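Side-chain contacts in thermophilic dibenzothiophene desulfurization enzyme C (Paenibacillus sp. A11-2, PDB 5XDC), which probably catalyses the FMNH2- and oxygen-dependent oxidation of dibenzothiophene to its sulfoxide and then its sulfone, as a tetrameric flavin monooxygenase: residues B[201-205]-B[206-210]; B[375-378]-B[379-383]. All coordinates share one frame; numbering follows the deposited sequence.

How the contacts relate
Both contacts are largely buried, and they lie about 12 Å apart, centre to centre, on the same side of the chain's centre. Contact 1 is a loop between strands 196-198 and 215-217, in the part related to the acyl-CoA dehydrogenase middle domain, and it lines the indole pocket; contact 2 lies along helix 376-385, in the C-terminal part, a step back from the ligand. The loop, lacking regular backbone pairing, is held mainly by side chains gripping carbonyls, whereas in the helix i to i+4 backbone bonds are accompanied by a side-chain salt bridge. Asp-381 and Arg-380 join the two by bonding to Met-207 N and Leu-205 O. Both contacts also touch the second subunit.

Contact 1: residues B[201-205]-B[206-210]. With IND (indole), chain J.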
ATOM      1  N   ASP B 201      34.209  16.758   1.226  1.00 17.76           N
ATOM      2  CA  ASP B 201      34.082  15.357   1.645  1.00 16.67           C
ATOM      3  C   ASP B 201      32.642  14.872   1.474  1.00 14.97           C
ATOM      4  O   ASP B 201      31.939  14.558   2.440  1.00 18.68           O
ATOM      5  CB  ASP B 201      34.531  15.218   3.096  1.00 18.15           C
ATOM      6  CG  ASP B 201      33.839  16.221   4.019  1.00 14.29           C
ATOM      7  OD1 ASP B 201      33.537  17.342   3.559  1.00 19.02           O
ATOM      8  OD2 ASP B 201      33.585  15.916   5.195  1.00 17.96           O
ATOM      9  N   TRP B 202      32.222  14.778   0.221  1.00 14.87           N
ATOM     10  CA  TRP B 202      30.853  14.396  -0.115  1.00 16.37           C
ATOM     11  C   TRP B 202      30.897  13.339  -1.206  1.00 17.00           C
ATOM     12  O   TRP B 202      31.292  13.623  -2.343  1.00 15.61           O
ATOM     13  CB  TRP B 202      30.041  15.607  -0.561  1.00 14.99           C
ATOM     14  CG  TRP B 202      28.586  15.314  -0.910  1.00 13.05           C
ATOM     15  CD1 TRP B 202      27.999  15.411  -2.142  1.00 15.03           C
ATOM     16  CD2 TRP B 202      27.546  14.924  -0.005  1.00 15.24           C
ATOM     17  NE1 TRP B 202      26.668  15.094  -2.060  1.00 13.02           N
ATOM     18  CE2 TRP B 202      26.362  14.796  -0.757  1.00 14.30           C
ATOM     19  CE3 TRP B 202      27.505  14.660   1.364  1.00 15.40           C
ATOM     20  CZ2 TRP B 202      25.153  14.413  -0.181  1.00 11.78           C
ATOM     21  CZ3 TRP B 202      26.299  14.289   1.936  1.00 16.32           C
ATOM     22  CH2 TRP B 202      25.144  14.172   1.165  1.00 14.31           C
ATOM     23  N   ASP B 203      30.495  12.119  -0.853  1.00 13.11           N
ATOM     24  CA  ASP B 203      30.465  11.005  -1.796  1.00 11.39           C
ATOM     25  C   ASP B 203      29.247  10.165  -1.415  1.00 12.24           C
ATOM     26  O   ASP B 203      29.337   9.270  -0.573  1.00 12.82           O
ATOM     27  CB  ASP B 203      31.760  10.207  -1.744  1.00 13.63           C
ATOM     28  CG  ASP B 203      31.805   9.075  -2.752  1.00 21.64           C
ATOM     29  OD1 ASP B 203      30.868   8.929  -3.562  1.00 17.67           O
ATOM     30  OD2 ASP B 203      32.812   8.336  -2.739  1.00 21.78           O
ATOM     31  N   SER B 204      28.111  10.490  -2.030  1.00 13.38           N
ATOM     32  CA  SER B 204      26.800  10.079  -1.545  1.00 11.21           C
ATOM     33  C   SER B 204      26.077   9.164  -2.536  1.00 11.77           C
ATOM     34  O   SER B 204      26.432   9.064  -3.714  1.00 12.13           O
ATOM     35  CB  SER B 204      25.941  11.316  -1.269  1.00 13.67           C
ATOM     36  OG  SER B 204      25.814  12.074  -2.453  1.00 14.30           O
ATOM     37  N   LEU B 205      25.048   8.469  -2.033  1.00 12.42           N
ATOM     38  CA  LEU B 205      24.211   7.633  -2.895  1.00 13.59           C
ATOM     39  C   LEU B 205      23.587   8.458  -4.013  1.00 14.00           C
ATOM     40  O   LEU B 205      23.716   8.125  -5.197  1.00 12.06           O
ATOM     41  CB  LEU B 205      23.120   6.963  -2.065  1.00 14.68           C
ATOM     42  CG  LEU B 205      22.120   6.108  -2.856  1.00 13.61           C
ATOM     43  CD1 LEU B 205      22.804   4.946  -3.552  1.00 15.37           C
ATOM     44  CD2 LEU B 205      21.014   5.628  -1.937  1.00 15.89           C
ATOM     45  N   GLY B 206      22.859   9.513  -3.629  1.00 11.93           N
ATOM     46  CA  GLY B 206      22.270  10.450  -4.555  1.00 11.74           C
ATOM     47  C   GLY B 206      22.536  11.871  -4.089  1.00 11.67           C
ATOM     48  O   GLY B 206      23.238  12.099  -3.107  1.00 13.33           O
ATOM     49  N   MET B 207      21.945  12.821  -4.810  1.00 12.36           N
ATOM     50  CA  MET B 207      22.279  14.234  -4.606  1.00 10.96           C
ATOM     51  C   MET B 207      23.796  14.436  -4.648  1.00 11.06           C
ATOM     52  O   MET B 207      24.379  15.174  -3.854  1.00 13.03           O
ATOM     53  CB  MET B 207      21.694  14.754  -3.293  1.00 14.15           C
ATOM     54  CG  MET B 207      20.156  14.791  -3.271  1.00 20.50           C
ATOM     55  SD  MET B 207      19.538  15.897  -4.577  1.00 19.42           S
ATOM     56  CE  MET B 207      17.815  16.052  -4.091  1.00 19.48           C
ATOM     57  N   ARG B 208      24.431  13.800  -5.625  1.00 12.61           N
ATOM     58  CA  ARG B 208      25.879  13.630  -5.605  1.00 14.37           C
ATOM     59  C   ARG B 208      26.646  14.908  -5.929  1.00 15.68           C
ATOM     60  O   ARG B 208      27.851  14.966  -5.643  1.00 15.31           O
ATOM     61  CB  ARG B 208      26.282  12.530  -6.588  1.00 13.04           C
ATOM     62  CG  ARG B 208      25.963  11.127  -6.069  1.00 14.58           C
ATOM     63  CD  ARG B 208      26.482  10.037  -6.987  1.00 17.39           C
ATOM     64  NE  ARG B 208      27.883  10.214  -7.350  1.00 15.52           N
ATOM     65  CZ  ARG B 208      28.917   9.953  -6.558  1.00 15.07           C
ATOM     66  NH1 ARG B 208      28.737   9.508  -5.323  1.00 14.75           N
ATOM     67  NH2 ARG B 208      30.143  10.143  -7.009  1.00 19.85           N
ATOM     68  N   GLN B 209      26.004  15.918  -6.529  1.00 13.20           N
ATOM     69  CA  GLN B 209      26.671  17.172  -6.870  1.00 13.19           C
ATOM     70  C   GLN B 209      26.184  18.354  -6.027  1.00 14.14           C
ATOM     71  O   GLN B 209      26.293  19.506  -6.453  1.00 17.00           O
ATOM     72  CB  GLN B 209      26.513  17.473  -8.363  1.00 14.45           C
ATOM     73  CG  GLN B 209      27.315  16.511  -9.241  1.00 15.23           C
ATOM     74  CD  GLN B 209      27.611  17.072 -10.618  1.00 15.96           C
ATOM     75  OE1 GLN B 209      26.700  17.321 -11.419  1.00 16.76           O
ATOM     76  NE2 GLN B 209      28.894  17.296 -10.896  1.00 17.15           N
ATOM     77  N   THR B 210      25.701  18.091  -4.815  1.00 14.04           N
ATOM     78  CA  THR B 210      25.231  19.155  -3.935  1.00 12.61           C
ATOM     79  C   THR B 210      26.304  19.648  -2.974  1.00 14.27           C
ATOM     80  O   THR B 210      26.027  20.554  -2.182  1.00 13.62           O
ATOM     81  CB  THR B 210      24.006  18.704  -3.129  1.00 13.27           C
ATOM     82  OG1 THR B 210      24.341  17.602  -2.271  1.00 13.39           O
ATOM     83  CG2 THR B 210      22.852  18.330  -4.075  1.00 15.05           C
TER
HETATM   84  N1  IND J 501      21.620  15.437   0.614  1.00 42.16           N
HETATM   85  C2  IND J 501      22.150  16.642   0.431  1.00 32.99           C
HETATM   86  C3  IND J 501      21.957  17.206   1.562  1.00 33.15           C
HETATM   87  C4  IND J 501      20.969  16.817   3.820  1.00 34.42           C
HETATM   88  C5  IND J 501      20.309  15.824   4.550  1.00 30.91           C
HETATM   89  C6  IND J 501      20.034  14.569   3.968  1.00 32.02           C
HETATM   90  C7  IND J 501      20.421  14.310   2.657  1.00 26.51           C
HETATM   91  C8  IND J 501      21.077  15.284   1.929  1.00 34.34           C
HETATM   92  C9  IND J 501      21.348  16.563   2.526  1.00 33.29           C
HETATM   93  O   HOH W   1      28.882  12.652  -4.224  1.00 17.62           O
HETATM   94  O   HOH W   2      32.851   9.441  -6.087  1.00 39.11           O
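Met-207 O draws two side-chain donors to one point. Trp-202 NE1 reaches it at 2.9 Å in the ring plane, with an N-H...O angle of 162°; Thr-210 OG1, also hydrogen-bonded to Ser-212 OG, donates to the same oxygen across the type I beta turn 207-210, whose own backbone bond is weak. Ser-204 OG, set between its backbone N and carbonyl carbon (chi1 59°), gives its proton to Gly-206 O at 2.7 Å from above the carbonyl plane, while Ser-204 CB lies over one Trp-202 ring face, offset toward the rim.

The charged grip is Arg-208, which bends at chi3 and folds back over Ser-204, bringing NH1 within 2.8 Å of both Asp-203 OD1, in a nearly straight salt bridge, and Ser-204 O, on a lone pair, both acceptors in the guanidinium plane; NE and NH2 reach Glu-36 O and Arg-37 O at the end of helix 16-38. With an alanine here, Asp-203 OD1 would probably lose its salt bridge within the loop and Ser-204 O its NH1 donor, though Arg-371 of the second subunit would still hold the carboxylate. Water 1 ties Trp-202 O, Ser-204 N and Arg-208 O.

Trp-202 CZ2 lies 3.8 Å from N1 of the bound indole, and Thr-210 OG1 3.6 Å from its C2. The loop connects strands 196-198 and 215-217: Met-207 and Thr-210 pack on helix 85-104, Leu-205 on helix 376-385.

Contact 2: residues B[375-378]-B[379-383]; sequences FDRF and WRDAR
Arg-380 reaches back one helical turn to Asp-376, and each part of its side chain meets something on the way. CB touches the carbonyl oxygens of both Asp-376 and Arg-377. CG, anti to the carbonyl carbon (chi1 -74°), passes 3.3 Å from Asp-376 O, the same oxygen that accepts the backbone bond from Arg-380 N. CD then runs beside Asp-376 OD2, and a bend at chi3 (-77°) turns NE onto that oxygen at 2.8 Å. This salt bridge is nearly straight, with OD2 in the guanidinium plane, yet NE approaches from above the carboxylate plane, the two groups being turned 56° apart. Beyond CZ, one face of the guanidinium lies over Arg-377 CA, with NH2 3.5 Å from that carbon. NH2 also donates to water 4, which donates to Asp-376 OD1, so OD1 is joined to the arginine through water and OD2 directly. Glu-36 is a second anionic partner of NH2, and NH1 bonds Leu-205 O.

This is an i to i+4 side-chain salt bridge on an alpha helix, laid alongside the backbone bonds Asp-381 N to Arg-377 O and Ala-382 N to Phe-378 O.

Next to it, Asp-381 OD2 packs 3.4 Å from Arg-377 CG, but Arg-377 NH1 stays 4.2 Å from OD2, and water 5 spans the pair by accepting from NH1 and donating to OD2. Asp-381 OD1 turns instead to Met-207 N in the pocket loop. Water 3 links Phe-375 O to Trp-379 N, while the Trp-379 ring stacks on Trp-379 of the second subunit and its NE1 bonds Ser-357 OG there.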
ATOM      1  N   PHE B 375      18.531   5.062 -14.959  1.00 14.42           N
ATOM      2  CA  PHE B 375      17.250   5.504 -14.413  1.00 13.03           C
ATOM      3  C   PHE B 375      17.247   5.484 -12.895  1.00 13.87           C
ATOM      4  O   PHE B 375      16.491   6.239 -12.267  1.00 13.60           O
ATOM      5  CB  PHE B 375      16.131   4.618 -14.966  1.00 16.04           C
ATOM      6  CG  PHE B 375      14.756   5.032 -14.524  1.00 14.30           C
ATOM      7  CD1 PHE B 375      14.077   6.023 -15.196  1.00 14.73           C
ATOM      8  CD2 PHE B 375      14.151   4.424 -13.436  1.00 14.64           C
ATOM      9  CE1 PHE B 375      12.835   6.411 -14.788  1.00 13.45           C
ATOM     10  CE2 PHE B 375      12.894   4.812 -13.036  1.00 11.53           C
ATOM     11  CZ  PHE B 375      12.246   5.803 -13.713  1.00 11.38           C
ATOM     12  N   ASP B 376      18.092   4.653 -12.290  1.00 13.37           N
ATOM     13  CA  ASP B 376      18.173   4.564 -10.844  1.00 12.32           C
ATOM     14  C   ASP B 376      18.603   5.871 -10.197  1.00 11.42           C
ATOM     15  O   ASP B 376      18.464   5.997  -8.986  1.00 12.38           O
ATOM     16  CB  ASP B 376      19.143   3.458 -10.453  1.00 13.40           C
ATOM     17  CG  ASP B 376      20.534   3.715 -10.935  1.00 13.58           C
ATOM     18  OD1 ASP B 376      20.742   3.767 -12.164  1.00 15.84           O
ATOM     19  OD2 ASP B 376      21.439   3.843 -10.082  1.00 16.43           O
ATOM     20  N   ARG B 377      19.131   6.820 -10.971  1.00 12.00           N
ATOM     21  CA  ARG B 377      19.470   8.135 -10.428  1.00 12.87           C
ATOM     22  C   ARG B 377      18.283   8.782  -9.727  1.00 10.88           C
ATOM     23  O   ARG B 377      18.444   9.426  -8.684  1.00 12.44           O
ATOM     24  CB  ARG B 377      19.973   9.037 -11.554  1.00 17.23           C
ATOM     25  CG  ARG B 377      20.296  10.438 -11.131  1.00 19.61           C
ATOM     26  CD  ARG B 377      20.914  11.212 -12.306  1.00 20.19           C
ATOM     27  NE  ARG B 377      20.060  11.187 -13.496  1.00 16.47           N
ATOM     28  CZ  ARG B 377      19.083  12.046 -13.747  1.00 14.43           C
ATOM     29  NH1 ARG B 377      18.831  13.043 -12.906  1.00 17.83           N
ATOM     30  NH2 ARG B 377      18.357  11.912 -14.847  1.00 18.97           N
ATOM     31  N   PHE B 378      17.078   8.633 -10.283  1.00 12.48           N
ATOM     32  CA  PHE B 378      15.913   9.267  -9.671  1.00 14.23           C
ATOM     33  C   PHE B 378      15.639   8.696  -8.281  1.00 11.34           C
ATOM     34  O   PHE B 378      15.470   9.447  -7.310  1.00 12.14           O
ATOM     35  CB  PHE B 378      14.694   9.100 -10.579  1.00 15.72           C
ATOM     36  CG  PHE B 378      14.822   9.799 -11.912  1.00 11.74           C
ATOM     37  CD1 PHE B 378      14.600  11.168 -12.017  1.00 11.70           C
ATOM     38  CD2 PHE B 378      15.130   9.085 -13.063  1.00 14.10           C
ATOM     39  CE1 PHE B 378      14.704  11.813 -13.241  1.00 14.64           C
ATOM     40  CE2 PHE B 378      15.232   9.716 -14.291  1.00 15.51           C
ATOM     41  CZ  PHE B 378      15.031  11.088 -14.376  1.00 13.56           C
ATOM     42  N   TRP B 379      15.626   7.367  -8.154  1.00 11.81           N
ATOM     43  CA  TRP B 379      15.461   6.757  -6.841  1.00  9.82           C
ATOM     44  C   TRP B 379      16.609   7.138  -5.921  1.00 11.77           C
ATOM     45  O   TRP B 379      16.387   7.466  -4.754  1.00 11.64           O
ATOM     46  CB  TRP B 379      15.349   5.240  -6.964  1.00 13.43           C
ATOM     47  CG  TRP B 379      15.309   4.534  -5.627  1.00 11.30           C
ATOM     48  CD1 TRP B 379      14.217   4.320  -4.847  1.00 11.49           C
ATOM     49  CD2 TRP B 379      16.416   3.964  -4.926  1.00 13.61           C
ATOM     50  NE1 TRP B 379      14.572   3.659  -3.688  1.00 12.69           N
ATOM     51  CE2 TRP B 379      15.920   3.429  -3.717  1.00 11.59           C
ATOM     52  CE3 TRP B 379      17.779   3.849  -5.202  1.00 13.76           C
ATOM     53  CZ2 TRP B 379      16.730   2.786  -2.797  1.00 13.11           C
ATOM     54  CZ3 TRP B 379      18.586   3.216  -4.274  1.00 11.93           C
ATOM     55  CH2 TRP B 379      18.058   2.687  -3.094  1.00 13.13           C
ATOM     56  N   ARG B 380      17.843   7.115  -6.424  1.00 10.59           N
ATOM     57  CA  ARG B 380      18.972   7.446  -5.555  1.00 13.74           C
ATOM     58  C   ARG B 380      18.858   8.876  -5.018  1.00 10.28           C
ATOM     59  O   ARG B 380      19.075   9.121  -3.825  1.00 11.70           O
ATOM     60  CB  ARG B 380      20.291   7.260  -6.301  1.00 11.99           C
ATOM     61  CG  ARG B 380      20.676   5.802  -6.506  1.00 12.38           C
ATOM     62  CD  ARG B 380      22.096   5.672  -7.007  1.00 13.14           C
ATOM     63  NE  ARG B 380      22.232   5.983  -8.422  1.00 12.25           N
ATOM     64  CZ  ARG B 380      22.755   7.105  -8.919  1.00 12.81           C
ATOM     65  NH1 ARG B 380      23.181   8.071  -8.125  1.00 14.32           N
ATOM     66  NH2 ARG B 380      22.832   7.272 -10.225  1.00 13.73           N
ATOM     67  N   ASP B 381      18.508   9.820  -5.880  1.00 12.66           N
ATOM     68  CA  ASP B 381      18.388  11.215  -5.463  1.00 10.15           C
ATOM     69  C   ASP B 381      17.270  11.384  -4.450  1.00  9.91           C
ATOM     70  O   ASP B 381      17.459  11.978  -3.382  1.00 13.21           O
ATOM     71  CB  ASP B 381      18.142  12.090  -6.682  1.00 10.58           C
ATOM     72  CG  ASP B 381      19.365  12.221  -7.570  1.00 13.71           C
ATOM     73  OD1 ASP B 381      20.500  12.017  -7.078  1.00 12.72           O
ATOM     74  OD2 ASP B 381      19.186  12.538  -8.765  1.00 13.77           O
ATOM     75  N   ALA B 382      16.095  10.843  -4.765  1.00 11.20           N
ATOM     76  CA  ALA B 382      14.962  10.957  -3.864  1.00 12.98           C
ATOM     77  C   ALA B 382      15.209  10.202  -2.572  1.00 11.64           C
ATOM     78  O   ALA B 382      14.913  10.718  -1.489  1.00 11.31           O
ATOM     79  CB  ALA B 382      13.701  10.438  -4.549  1.00 13.34           C
ATOM     80  N   ARG B 383      15.723   8.970  -2.660  1.00 12.45           N
ATOM     81  CA  ARG B 383      15.926   8.176  -1.450  1.00 10.72           C
ATOM     82  C   ARG B 383      16.897   8.869  -0.501  1.00  9.84           C
ATOM     83  O   ARG B 383      16.744   8.794   0.725  1.00 12.06           O
ATOM     84  CB  ARG B 383      16.435   6.773  -1.811  1.00 12.96           C
ATOM     85  CG  ARG B 383      16.723   5.841  -0.631  1.00 10.96           C
ATOM     86  CD  ARG B 383      15.472   5.433   0.118  1.00 12.74           C
ATOM     87  NE  ARG B 383      14.897   6.546   0.866  1.00 11.88           N
ATOM     88  CZ  ARG B 383      13.763   6.490   1.548  1.00 13.62           C
ATOM     89  NH1 ARG B 383      13.088   5.354   1.640  1.00 12.99           N
ATOM     90  NH2 ARG B 383      13.291   7.581   2.149  1.00 15.11           N
TER
HETATM   91  O   HOH W   3      14.837   5.364 -10.207  1.00 12.51           O
HETATM   92  O   HOH W   4      22.837   5.404 -12.532  1.00 22.58           O
HETATM   93  O   HOH W   5      20.122  14.165 -10.568  1.00 17.08           O